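Local coordinates for cellulosomal scaffoldin adaptor protein B (Acetivibrio cellulolyticus, PDB 3FNK) that forms, through this type II cohesin module, a dockerin-binding part of the adaptor scaffoldin with which the bacterium assembles its cellulosome, at residues K28-I33 and T117-V122. Residues are numbered along the deposited sequence; the frame is centred on the assembly and turned at random.
Sequences KATVKI and TGTLAV
Val-31 pairs with two residues at once, Leu-120 and Ala-121, and this doubling identifies a classic beta bulge between antiparallel strands whose N-to-C directions, taken over the two short segments, differ by 143°. The backbone bonds are the evidence. Val-31 N donates to Ala-121 O at 2.7 Å, while Val-31 O takes a short, nearly straight bond from Leu-120 N (2.8 Å, 167° at the hydrogen) and a weak one from Ala-121 N (3.4 Å). Beyond the bulge the register has shifted by one residue, and Ile-33 and Gly-118 close a reciprocal hydrogen-bonded pair, Ile-33 N to Gly-118 O at 2.8 Å and Gly-118 N to Ile-33 O at 3.0 Å. CA-H...O contacts supplement this ladder, among them Thr-30 CA to Ala-121 O.

Apolar packing occupies the buried face. Because the bulge turns Leu-120 to the same side as Ala-121, its CD1 reaches Ile-33 CG2 at 3.8 Å and also approaches Val-31 CG1. The Ile-33 and Leu-120 side chains cross at about a right angle. Ile-33 CG1 sits between backbone N and carbonyl carbon (chi1 51°), against Gly-118 O and near Leu-120 CD2.

On the other face, methyl meets methyl: Thr-30 CG2, anti to its own N, lies 3.6 Å from Thr-119 CG2. Thr-119 OG1 is bonded instead to Glu-74 N. Val-122 CG1 rests against Lys-28 CB at 3.9 Å.

Within the cohesin fold, strand 26-34 lies between strands 11-16 and 118-127 of one sheet; Leu-120 and Ala-121 touch Tyr-42, and Ile-33 and Leu-120 touch Phe-39, both on strand 39-47 of the second sheet.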
ATOM      1  N   LYS A  28       5.318   9.167  -6.533  1.00 42.08           N
ATOM      2  CA  LYS A  28       4.877   8.559  -5.291  1.00 41.00           C
ATOM      3  C   LYS A  28       3.506   7.877  -5.358  1.00 39.89           C
ATOM      4  O   LYS A  28       2.497   8.483  -5.758  1.00 39.73           O
ATOM      5  CB  LYS A  28       5.022   9.464  -4.073  1.00 41.27           C
ATOM      6  CG  LYS A  28       4.266  10.726  -4.058  1.00 42.85           C
ATOM      7  CD  LYS A  28       5.098  11.778  -3.277  1.00 44.02           C
ATOM      8  CE  LYS A  28       6.433  11.978  -3.974  1.00 47.63           C
ATOM      9  NZ  LYS A  28       7.452  12.775  -3.199  1.00 51.31           N
ATOM     10  N   ALA A  29       3.525   6.591  -5.006  1.00 37.33           N
ATOM     11  CA  ALA A  29       2.350   5.737  -4.973  1.00 35.36           C
ATOM     12  C   ALA A  29       1.917   5.613  -3.524  1.00 34.50           C
ATOM     13  O   ALA A  29       2.732   5.252  -2.664  1.00 33.07           O
ATOM     14  CB  ALA A  29       2.682   4.386  -5.553  1.00 35.03           C
ATOM     15  N   THR A  30       0.658   5.967  -3.261  1.00 33.29           N
ATOM     16  CA  THR A  30       0.075   5.994  -1.912  1.00 32.45           C
ATOM     17  C   THR A  30      -1.012   4.911  -1.795  1.00 31.86           C
ATOM     18  O   THR A  30      -1.961   4.884  -2.594  1.00 31.76           O
ATOM     19  CB  THR A  30      -0.543   7.345  -1.589  1.00 32.36           C
ATOM     20  OG1 THR A  30       0.460   8.361  -1.676  1.00 33.86           O
ATOM     21  CG2 THR A  30      -1.141   7.352  -0.205  1.00 30.60           C
ATOM     22  N   VAL A  31      -0.844   4.010  -0.818  1.00 30.33           N
ATOM     23  CA  VAL A  31      -1.823   2.961  -0.525  1.00 28.19           C
ATOM     24  C   VAL A  31      -2.765   3.647   0.452  1.00 27.55           C
ATOM     25  O   VAL A  31      -2.315   4.286   1.392  1.00 27.31           O
ATOM     26  CB  VAL A  31      -1.167   1.688   0.114  1.00 28.41           C
ATOM     27  CG1 VAL A  31      -2.234   0.659   0.554  1.00 27.76           C
ATOM     28  CG2 VAL A  31      -0.180   1.039  -0.843  1.00 25.57           C
ATOM     29  N   LYS A  32      -4.075   3.521   0.223  1.00 26.08           N
ATOM     30  CA  LYS A  32      -5.063   4.233   1.010  1.00 24.66           C
ATOM     31  C   LYS A  32      -6.404   3.482   1.011  1.00 23.45           C
ATOM     32  O   LYS A  32      -6.700   2.693   0.101  1.00 23.71           O
ATOM     33  CB  LYS A  32      -5.244   5.641   0.437  1.00 24.88           C
ATOM     34  CG  LYS A  32      -5.672   5.639  -1.051  1.00 26.53           C
ATOM     35  CD  LYS A  32      -5.562   7.077  -1.581  1.00 28.23           C
ATOM     36  CE  LYS A  32      -5.883   7.186  -3.053  1.00 28.74           C
ATOM     37  NZ  LYS A  32      -5.858   8.670  -3.370  1.00 31.89           N
ATOM     38  N   ILE A  33      -7.215   3.730   2.027  1.00 22.66           N
ATOM     39  CA  ILE A  33      -8.416   2.952   2.205  1.00 22.61           C
ATOM     40  C   ILE A  33      -9.595   3.871   2.425  1.00 23.48           C
ATOM     41  O   ILE A  33      -9.444   5.035   2.790  1.00 21.84           O
ATOM     42  CB  ILE A  33      -8.346   1.976   3.395  1.00 22.91           C
ATOM     43  CG1 ILE A  33      -7.882   2.691   4.687  1.00 22.76           C
ATOM     44  CG2 ILE A  33      -7.448   0.817   3.076  1.00 23.12           C
ATOM     45  CD1 ILE A  33      -8.256   1.902   6.037  1.00 19.97           C
ATOM     46  N   THR A 117     -10.699   5.451   7.254  1.00 25.31           N
ATOM     47  CA  THR A 117     -10.468   6.072   5.958  1.00 26.24           C
ATOM     48  C   THR A 117      -9.202   6.908   6.002  1.00 26.09           C
ATOM     49  O   THR A 117      -9.054   7.733   6.873  1.00 26.50           O
ATOM     50  CB  THR A 117     -11.675   6.958   5.549  1.00 26.02           C
ATOM     51  OG1 THR A 117     -12.845   6.134   5.466  1.00 26.57           O
ATOM     52  CG2 THR A 117     -11.412   7.620   4.163  1.00 26.06           C
ATOM     53  N   GLY A 118      -8.293   6.681   5.058  1.00 26.31           N
ATOM     54  CA  GLY A 118      -7.083   7.448   4.991  1.00 25.85           C
ATOM     55  C   GLY A 118      -5.932   6.716   4.334  1.00 25.79           C
ATOM     56  O   GLY A 118      -6.059   5.580   3.851  1.00 24.39           O
ATOM     57  N   THR A 119      -4.785   7.371   4.332  1.00 25.54           N
ATOM     58  CA  THR A 119      -3.622   6.774   3.684  1.00 26.11           C
ATOM     59  C   THR A 119      -2.860   5.854   4.672  1.00 25.97           C
ATOM     60  O   THR A 119      -2.817   6.115   5.882  1.00 24.22           O
ATOM     61  CB  THR A 119      -2.687   7.853   3.145  1.00 26.23           C
ATOM     62  OG1 THR A 119      -2.261   8.644   4.247  1.00 28.50           O
ATOM     63  CG2 THR A 119      -3.437   8.743   2.132  1.00 26.48           C
ATOM     64  N   LEU A 120      -2.245   4.815   4.103  1.00 25.65           N
ATOM     65  CA  LEU A 120      -1.589   3.742   4.845  1.00 25.84           C
ATOM     66  C   LEU A 120      -0.083   3.716   4.688  1.00 26.38           C
ATOM     67  O   LEU A 120       0.628   3.307   5.597  1.00 25.94           O
ATOM     68  CB  LEU A 120      -2.140   2.364   4.403  1.00 25.10           C
ATOM     69  CG  LEU A 120      -3.637   2.077   4.602  1.00 22.63           C
ATOM     70  CD1 LEU A 120      -3.873   0.611   4.350  1.00 21.42           C
ATOM     71  CD2 LEU A 120      -4.103   2.452   6.003  1.00 24.00           C
ATOM     72  N   ALA A 121       0.393   4.127   3.515  1.00 27.53           N
ATOM     73  CA  ALA A 121       1.750   3.853   3.115  1.00 28.25           C
ATOM     74  C   ALA A 121       2.075   4.543   1.800  1.00 30.05           C
ATOM     75  O   ALA A 121       1.238   4.582   0.843  1.00 30.17           O
ATOM     76  CB  ALA A 121       1.948   2.356   2.972  1.00 27.32           C
ATOM     77  N   VAL A 122       3.296   5.069   1.748  1.00 30.34           N
ATOM     78  CA  VAL A 122       3.812   5.710   0.552  1.00 30.40           C
ATOM     79  C   VAL A 122       5.116   5.039   0.132  1.00 31.64           C
ATOM     80  O   VAL A 122       6.043   4.846   0.932  1.00 31.43           O
ATOM     81  CB  VAL A 122       4.050   7.211   0.747  1.00 30.61           C
ATOM     82  CG1 VAL A 122       4.337   7.880  -0.607  1.00 30.10           C
ATOM     83  CG2 VAL A 122       2.879   7.873   1.424  1.00 29.59           C
TER